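Local atomic coordinates of polysaccharide biosynthesis protein CapD (Bacillus thuringiensis HD-771, PDB entry 6BWC), a protein that probably carries out an early NADP-dependent step on UDP-N-acetylglucosamine in the biosynthesis of CMP-pseudaminic acid, the sugar donor for flagellin glycosylation. Residues D54-N58 and I59-I63; Y69-V72 and F73-M76; V91-C94 and E95-F99. The protein carries 2 engineered substitutions. One frame throughout, in Å; residues are numbered along the deposited sequence.

Contacts 1 and 2 are consecutive pieces of the Rossmann fold: strand 59-63 is followed by helix 69-75, and their centres lie about 18 Å apart. They touch directly, I63 O and R71 NH2 being 2.7 Å apart in a probable hydrogen bond, while L62 packs on A75. Contact 3 stands apart, its centre about 33 Å from that of contact 1 and about 26 Å from that of contact 2, and it lies beside the bound UDP-N-acetylglucosamine, about 4 Å from the V91 side chain. The V72 side chain is about 7 Å from a bound NADP. Between subunits the gap closes, because N97 OD1 bonds I63 N of a neighbouring copy.

Contact 1: D54-N58 and I59-I63; sequences DKNRN and IRYLI
The side chains of N56 and Y61 meet by a polar contact at the turn that leads into strand 59-63. Y61 OH is placed as donor to N56 OD1, which lies at the edge of the phenol ring and near its plane; the 2.4 Å between these two atoms is too short to be taken literally at this resolution. The two side chains cross at about a right angle, with amide and ring planes 74° apart, and CG of N56 lies in the plane of the ring.

A second polar link stays within the strand. R60 NE bonds I59 O at 2.9 Å, coming from above the carbonyl plane and not along a lone pair. Bends at chi2 and chi3 (-68° and 110°) fold the arginine back over the chain.

The methyl CD1 of I59 lies against the amide oxygen of N56, and apolar packing comes from the same side chain leaning on L28 and F52. A branched aliphatic residue suits this buried start of a strand. Y61 lies along helix 42-51, touching Q45, L48 and Q49; tyrosine suits the place, its ring serving the packing and its hydroxyl the polar turn.

I59 is thus buried at the start of the strand, which is outermost within this chain, while the charged K55 and R57 are exposed. The amide of N56 gives the hydroxyl of Y61 a polar partner; if that bond is real, it would tie the turn to the strand through side chains as well as through the peptide chain.

Contact 2: Y69-V72 and F73-M76; sequences YDRV and FSAM
V72 and M76, one helical turn apart, lie side by side and point the same way, with V72 CG1 3.7 Å from M76 CE. The methionine is extended beyond CG, chi2 and chi3 being -170° and -162°, which carries its methyl group out to the valine. This is the tightly packed side of helix 69-75: V72 meets F38 and A115, A75 meets F38 and L11, and M76 meets L11 and I13. Alanine is small enough to let the helix come close to the sheet, while valine and methionine fill the places beside it.

Y69 is packed too, against N111, A115 and A118 of helix 98-118, where K114 makes a cation-pi contact with it. Its side chain and that of F73 cross obliquely, with Y69 OH 3.2 Å from F73 CD1; the ring centroids are 5.8 Å apart and the planes differ by 38°.

The looser, more polar part holds D70, S74 and the polar end of R71. The hydroxyl of S74 turns back over the helix to the carbonyl oxygens of D70 and R71, making at most weak bonds to them. D70 points away, its OD2 forming a salt bridge with K114 of a neighbouring subunit. R71, bent at chi2, brings CD back beside S74 OG and its NH2 to I63 O.

Backbone bonds bind the turn itself, F73 N reaching Y69 O at 2.7 Å and A75 N reaching R71 O at 3.2 Å. With strand 59-63 before it and strand 81-84 after it, the helix forms a right-handed beta-alpha-beta crossover, in which the chain passes from one half of the parallel sheet to the other, as in the Rossmann fold.

Contact 3: V91-C94 and E95-F99; sequences VSFC and EYNPF
Helical bonds run from E95 N to V91 O and from Y96 N to S92 O, the latter at 3.1 Å, before the backbone of N97 leaves helical angles and helix 98-118 begins at P98.

N97 finishes this last turn. F93 O accepts from it twice, from its backbone N at 2.8 Å and from side-chain ND2 at 3.0 Å. The ND2 bond lies in the carbonyl plane on a lone pair and is fairly straight, at 156°. The amide is placed there by CG standing beside the backbone N, chi1 -49°. Asparagine suits the spot because its NH2 can fold back on a carbonyl while its oxygen bonds I63 N of a neighbouring subunit. The ring of F93 lies alongside this amide, the planes 19° apart.

Y96 turns its ring edge to the backbone, CD2 being 3.3 Å from S92 O. E95 packs its CG over V91 O, and a bend at chi2 sends the carboxylate to N138, whose backbone N gives OE2 a hydrogen bond. P98, with no N-H to give, fits the first turn of the next helix, and its CA makes a CA-H...O contact of 3.2 Å with C94 O.

In the fold, this kink joins the short helix 91-96 to the long helix 98-118. F93 meets H90 edge-to-face, and P98 packs on S152 of another neighbouring subunit. The turn sits between helix 138-156 of its own chain, where V91 and C94 touch Y139, and strand 59-63 of the neighbouring subunit that N97 bonds.

Contact 1: D54-N58 and I59-I63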
loop_
_atom_site.group_PDB
_atom_site.type_symbol
_atom_site.label_atom_id
_atom_site.label_comp_id
_atom_site.label_asym_id
_atom_site.label_seq_id
_atom_site.Cartn_x
_atom_site.Cartn_y
_atom_site.Cartn_z
ATOM N N ASP C 54 -36.692 -4.606 -18.554
ATOM C CA ASP C 54 -37.819 -4.724 -17.607
ATOM C C ASP C 54 -37.620 -5.726 -16.433
ATOM O O ASP C 54 -38.332 -5.654 -15.430
ATOM C CB ASP C 54 -39.089 -5.038 -18.399
ATOM C CG ASP C 54 -39.511 -3.876 -19.309
ATOM O OD1 ASP C 54 -38.662 -3.271 -20.020
ATOM O OD2 ASP C 54 -40.714 -3.564 -19.303
ATOM N N LYS C 55 -36.639 -6.619 -16.551
ATOM C CA LYS C 55 -36.263 -7.527 -15.461
ATOM C C LYS C 55 -35.380 -6.849 -14.367
ATOM O O LYS C 55 -35.301 -7.345 -13.225
ATOM C CB LYS C 55 -35.556 -8.774 -16.036
ATOM C CG LYS C 55 -36.366 -9.536 -17.092
ATOM C CD LYS C 55 -35.937 -9.272 -18.542
ATOM C CE LYS C 55 -37.143 -9.110 -19.465
ATOM N NZ LYS C 55 -36.796 -9.164 -20.914
ATOM N N ASN C 56 -34.710 -5.742 -14.727
ATOM C CA ASN C 56 -33.900 -4.952 -13.776
ATOM C C ASN C 56 -34.749 -4.286 -12.726
ATOM O O ASN C 56 -35.432 -3.291 -13.003
ATOM C CB ASN C 56 -33.128 -3.817 -14.463
ATOM C CG ASN C 56 -31.835 -4.260 -15.085
ATOM O OD1 ASN C 56 -31.310 -5.327 -14.791
ATOM N ND2 ASN C 56 -31.307 -3.423 -15.961
ATOM N N ARG C 57 -34.672 -4.818 -11.518
ATOM C CA ARG C 57 -35.327 -4.213 -10.356
ATOM C C ARG C 57 -34.865 -4.906 -9.093
ATOM O O ARG C 57 -34.704 -4.251 -8.076
ATOM C CB ARG C 57 -36.863 -4.230 -10.463
ATOM C CG ARG C 57 -37.451 -5.574 -10.860
ATOM C CD ARG C 57 -38.965 -5.528 -11.048
ATOM N NE ARG C 57 -39.555 -6.847 -10.784
ATOM C CZ ARG C 57 -39.474 -7.915 -11.588
ATOM N NH1 ARG C 57 -38.838 -7.869 -12.762
ATOM N NH2 ARG C 57 -40.045 -9.055 -11.213
ATOM N N ASN C 58 -34.675 -6.227 -9.166
ATOM C CA ASN C 58 -33.891 -6.977 -8.172
ATOM C C ASN C 58 -32.409 -7.210 -8.584
ATOM O O ASN C 58 -31.754 -8.105 -8.055
ATOM C CB ASN C 58 -34.624 -8.290 -7.776
ATOM C CG ASN C 58 -34.904 -9.229 -8.967
ATOM O OD1 ASN C 58 -34.969 -8.810 -10.139
ATOM N ND2 ASN C 58 -35.082 -10.513 -8.658
ATOM N N ILE C 59 -31.886 -6.375 -9.494
ATOM C CA ILE C 59 -30.502 -6.440 -9.978
ATOM C C ILE C 59 -29.799 -5.135 -9.676
ATOM O O ILE C 59 -30.377 -4.081 -9.858
ATOM C CB ILE C 59 -30.439 -6.632 -11.499
ATOM C CG1 ILE C 59 -31.257 -7.864 -11.898
ATOM C CG2 ILE C 59 -28.994 -6.765 -11.969
ATOM C CD1 ILE C 59 -31.181 -8.245 -13.364
ATOM N N ARG C 60 -28.552 -5.198 -9.230
ATOM C CA ARG C 60 -27.731 -3.998 -9.028
ATOM C C ARG C 60 -26.447 -4.103 -9.845
ATOM O O ARG C 60 -25.950 -5.192 -10.060
ATOM C CB ARG C 60 -27.401 -3.820 -7.548
ATOM C CG ARG C 60 -28.599 -3.600 -6.609
ATOM C CD ARG C 60 -29.306 -2.265 -6.814
ATOM N NE ARG C 60 -30.618 -2.485 -7.410
ATOM C CZ ARG C 60 -31.785 -2.507 -6.763
ATOM N NH1 ARG C 60 -31.873 -2.260 -5.457
ATOM N NH2 ARG C 60 -32.900 -2.768 -7.440
ATOM N N TYR C 61 -25.916 -2.978 -10.316
ATOM C CA TYR C 61 -24.736 -2.995 -11.193
ATOM C C TYR C 61 -23.514 -2.265 -10.575
ATOM O O TYR C 61 -23.345 -1.056 -10.734
ATOM C CB TYR C 61 -25.119 -2.434 -12.569
ATOM C CG TYR C 61 -26.146 -3.276 -13.296
ATOM C CD1 TYR C 61 -25.759 -4.319 -14.109
ATOM C CD2 TYR C 61 -27.510 -3.025 -13.161
ATOM C CE1 TYR C 61 -26.692 -5.096 -14.753
ATOM C CE2 TYR C 61 -28.459 -3.798 -13.811
ATOM C CZ TYR C 61 -28.042 -4.834 -14.607
ATOM O OH TYR C 61 -28.957 -5.624 -15.261
ATOM N N LEU C 62 -22.663 -3.042 -9.897
ATOM C CA LEU C 62 -21.490 -2.532 -9.195
ATOM C C LEU C 62 -20.230 -2.651 -10.013
ATOM O O LEU C 62 -19.670 -3.730 -10.152
ATOM C CB LEU C 62 -21.269 -3.270 -7.870
ATOM C CG LEU C 62 -21.966 -2.754 -6.607
ATOM C CD1 LEU C 62 -23.385 -2.280 -6.883
ATOM C CD2 LEU C 62 -21.980 -3.869 -5.568
ATOM N N ILE C 63 -19.780 -1.510 -10.521
ATOM C CA ILE C 63 -18.479 -1.391 -11.152
ATOM C C ILE C 63 -17.402 -1.529 -10.087
ATOM O O ILE C 63 -17.519 -0.961 -8.997
ATOM C CB ILE C 63 -18.311 -0.035 -11.865
ATOM C CG1 ILE C 63 -19.298 0.096 -13.039
ATOM C CG2 ILE C 63 -16.879 0.159 -12.346
ATOM C CD1 ILE C 63 -18.949 -0.725 -14.264
#

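Contact 2: Y69-V72 and F73-M76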
loop_
_atom_site.group_PDB
_atom_site.type_symbol
_atom_site.label_atom_id
_atom_site.label_comp_id
_atom_site.label_asym_id
_atom_site.label_seq_id
_atom_site.Cartn_x
_atom_site.Cartn_y
_atom_site.Cartn_z
ATOM N N TYR C 69 -9.454 -4.887 -2.582
ATOM C CA TYR C 69 -10.144 -5.553 -1.471
ATOM C C TYR C 69 -11.359 -4.746 -0.960
ATOM O O TYR C 69 -12.478 -5.246 -0.945
ATOM C CB TYR C 69 -9.214 -5.883 -0.294
ATOM C CG TYR C 69 -10.005 -6.385 0.901
ATOM C CD1 TYR C 69 -10.418 -7.726 0.995
ATOM C CD2 TYR C 69 -10.405 -5.502 1.909
ATOM C CE1 TYR C 69 -11.191 -8.160 2.072
ATOM C CE2 TYR C 69 -11.176 -5.924 2.995
ATOM C CZ TYR C 69 -11.576 -7.247 3.080
ATOM O OH TYR C 69 -12.334 -7.616 4.179
ATOM N N ASP C 70 -11.104 -3.509 -0.525
ATOM C CA ASP C 70 -12.134 -2.548 -0.066
ATOM C C ASP C 70 -13.419 -2.476 -0.883
ATOM O O ASP C 70 -14.474 -2.196 -0.323
ATOM C CB ASP C 70 -11.560 -1.128 -0.107
ATOM C CG ASP C 70 -10.617 -0.814 1.037
ATOM O OD1 ASP C 70 -10.296 -1.719 1.832
ATOM O OD2 ASP C 70 -10.210 0.364 1.112
ATOM N N ARG C 71 -13.318 -2.635 -2.201
ATOM C CA ARG C 71 -14.492 -2.622 -3.070
ATOM C C ARG C 71 -15.178 -3.986 -3.178
ATOM O O ARG C 71 -16.393 -4.094 -3.319
ATOM C CB ARG C 71 -14.091 -2.146 -4.450
ATOM C CG ARG C 71 -15.221 -2.108 -5.460
ATOM C CD ARG C 71 -16.452 -1.367 -4.956
ATOM N NE ARG C 71 -17.182 -0.764 -6.063
ATOM C CZ ARG C 71 -18.432 -0.310 -6.008
ATOM N NH1 ARG C 71 -19.166 -0.403 -4.901
ATOM N NH2 ARG C 71 -18.960 0.240 -7.104
ATOM N N VAL C 72 -14.374 -5.036 -3.143
ATOM C CA VAL C 72 -14.882 -6.394 -2.987
ATOM C C VAL C 72 -15.647 -6.488 -1.668
ATOM O O VAL C 72 -16.701 -7.106 -1.598
ATOM C CB VAL C 72 -13.722 -7.414 -3.096
ATOM C CG1 VAL C 72 -14.143 -8.805 -2.675
ATOM C CG2 VAL C 72 -13.266 -7.465 -4.536
ATOM N N PHE C 73 -15.104 -5.844 -0.643
ATOM C CA PHE C 73 -15.709 -5.777 0.672
ATOM C C PHE C 73 -17.141 -5.250 0.651
ATOM O O PHE C 73 -18.059 -5.935 1.125
ATOM C CB PHE C 73 -14.865 -4.888 1.591
ATOM C CG PHE C 73 -15.337 -4.889 2.994
ATOM C CD1 PHE C 73 -15.121 -6.010 3.797
ATOM C CD2 PHE C 73 -16.042 -3.792 3.508
ATOM C CE1 PHE C 73 -15.582 -6.032 5.102
ATOM C CE2 PHE C 73 -16.500 -3.803 4.814
ATOM C CZ PHE C 73 -16.275 -4.930 5.611
ATOM N N SER C 74 -17.317 -4.043 0.106
ATOM C CA SER C 74 -18.615 -3.360 0.143
ATOM C C SER C 74 -19.636 -3.929 -0.806
ATOM O O SER C 74 -20.821 -3.729 -0.594
ATOM C CB SER C 74 -18.460 -1.871 -0.158
ATOM O OG SER C 74 -17.725 -1.667 -1.358
ATOM N N ALA C 75 -19.190 -4.584 -1.871
ATOM C CA ALA C 75 -20.074 -5.349 -2.739
ATOM C C ALA C 75 -20.639 -6.538 -2.021
ATOM O O ALA C 75 -21.750 -6.917 -2.306
ATOM C CB ALA C 75 -19.332 -5.826 -3.966
ATOM N N MET C 76 -19.863 -7.143 -1.126
ATOM C CA MET C 76 -20.340 -8.284 -0.308
ATOM C C MET C 76 -21.233 -7.961 0.914
ATOM O O MET C 76 -21.706 -8.877 1.599
ATOM C CB MET C 76 -19.152 -9.136 0.174
ATOM C CG MET C 76 -18.517 -9.962 -0.918
ATOM S SD MET C 76 -17.349 -11.125 -0.227
ATOM C CE MET C 76 -16.437 -11.495 -1.723
#

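Contact 3: V91-C94 and E95-F99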
loop_
_atom_site.group_PDB
_atom_site.type_symbol
_atom_site.label_atom_id
_atom_site.label_comp_id
_atom_site.label_asym_id
_atom_site.label_seq_id
_atom_site.Cartn_x
_atom_site.Cartn_y
_atom_site.Cartn_z
ATOM N N VAL C 91 -5.090 -18.569 -22.084
ATOM C CA VAL C 91 -3.778 -19.167 -21.906
ATOM C C VAL C 91 -2.697 -18.243 -22.454
ATOM O O VAL C 91 -1.739 -17.937 -21.720
ATOM C CB VAL C 91 -3.693 -20.575 -22.534
ATOM C CG1 VAL C 91 -2.254 -21.051 -22.683
ATOM C CG2 VAL C 91 -4.462 -21.560 -21.669
ATOM N N SER C 92 -2.852 -17.776 -23.698
ATOM C CA SER C 92 -1.794 -16.983 -24.338
ATOM C C SER C 92 -1.581 -15.682 -23.566
ATOM O O SER C 92 -0.462 -15.419 -23.129
ATOM C CB SER C 92 -2.065 -16.719 -25.833
ATOM O OG SER C 92 -2.793 -15.524 -26.046
ATOM N N PHE C 93 -2.653 -14.918 -23.357
ATOM C CA PHE C 93 -2.593 -13.650 -22.594
ATOM C C PHE C 93 -1.941 -13.770 -21.206
ATOM O O PHE C 93 -1.246 -12.843 -20.774
ATOM C CB PHE C 93 -4.001 -13.022 -22.443
ATOM C CG PHE C 93 -4.494 -12.349 -23.695
ATOM C CD1 PHE C 93 -4.177 -11.017 -23.954
ATOM C CD2 PHE C 93 -5.254 -13.041 -24.632
ATOM C CE1 PHE C 93 -4.627 -10.397 -25.116
ATOM C CE2 PHE C 93 -5.696 -12.429 -25.791
ATOM C CZ PHE C 93 -5.381 -11.108 -26.036
ATOM N N CYS C 94 -2.182 -14.898 -20.518
ATOM C CA CYS C 94 -1.644 -15.146 -19.161
ATOM C C CYS C 94 -0.157 -15.544 -19.164
ATOM O O CYS C 94 0.500 -15.469 -18.132
ATOM C CB CYS C 94 -2.457 -16.238 -18.425
ATOM S SG CYS C 94 -4.124 -15.823 -17.830
ATOM N N GLU C 95 0.355 -16.024 -20.302
ATOM C CA GLU C 95 1.821 -16.214 -20.489
ATOM C C GLU C 95 2.546 -14.919 -20.814
ATOM O O GLU C 95 3.657 -14.749 -20.338
ATOM C CB GLU C 95 2.155 -17.207 -21.595
ATOM C CG GLU C 95 1.591 -18.584 -21.373
ATOM C CD GLU C 95 2.446 -19.470 -20.516
ATOM O OE1 GLU C 95 3.390 -20.118 -21.016
ATOM O OE2 GLU C 95 2.096 -19.563 -19.343
ATOM N N TYR C 96 1.950 -14.049 -21.643
ATOM C CA TYR C 96 2.550 -12.734 -21.992
ATOM C C TYR C 96 2.323 -11.652 -20.934
ATOM O O TYR C 96 3.119 -10.716 -20.852
ATOM C CB TYR C 96 2.095 -12.217 -23.382
ATOM C CG TYR C 96 2.609 -13.035 -24.559
ATOM C CD1 TYR C 96 3.808 -12.731 -25.200
ATOM C CD2 TYR C 96 1.887 -14.122 -25.015
ATOM C CE1 TYR C 96 4.262 -13.508 -26.259
ATOM C CE2 TYR C 96 2.314 -14.893 -26.073
ATOM C CZ TYR C 96 3.491 -14.594 -26.687
ATOM O OH TYR C 96 3.849 -15.423 -27.723
ATOM N N ASN C 97 1.271 -11.774 -20.121
ATOM C CA ASN C 97 1.013 -10.824 -19.014
ATOM C C ASN C 97 0.807 -11.622 -17.725
ATOM O O ASN C 97 -0.300 -11.642 -17.184
ATOM C CB ASN C 97 -0.224 -9.951 -19.324
ATOM C CG ASN C 97 -0.190 -9.328 -20.736
ATOM O OD1 ASN C 97 0.337 -8.224 -20.941
ATOM N ND2 ASN C 97 -0.780 -10.020 -21.705
ATOM N N PRO C 98 1.864 -12.315 -17.240
ATOM C CA PRO C 98 1.686 -13.225 -16.134
ATOM C C PRO C 98 1.564 -12.566 -14.788
ATOM O O PRO C 98 0.876 -13.133 -13.932
ATOM C CB PRO C 98 2.925 -14.098 -16.182
ATOM C CG PRO C 98 3.949 -13.208 -16.708
ATOM C CD PRO C 98 3.247 -12.381 -17.738
ATOM N N PHE C 99 2.172 -11.404 -14.552
ATOM C CA PHE C 99 1.885 -10.773 -13.273
ATOM C C PHE C 99 0.425 -10.253 -13.204
ATOM O O PHE C 99 -0.180 -10.238 -12.138
ATOM C CB PHE C 99 2.906 -9.704 -12.898
ATOM C CG PHE C 99 2.941 -9.418 -11.410
ATOM C CD1 PHE C 99 3.451 -10.380 -10.504
ATOM C CD2 PHE C 99 2.438 -8.228 -10.902
ATOM C CE1 PHE C 99 3.483 -10.129 -9.145
ATOM C CE2 PHE C 99 2.469 -7.988 -9.550
ATOM C CZ PHE C 99 2.991 -8.925 -8.669
#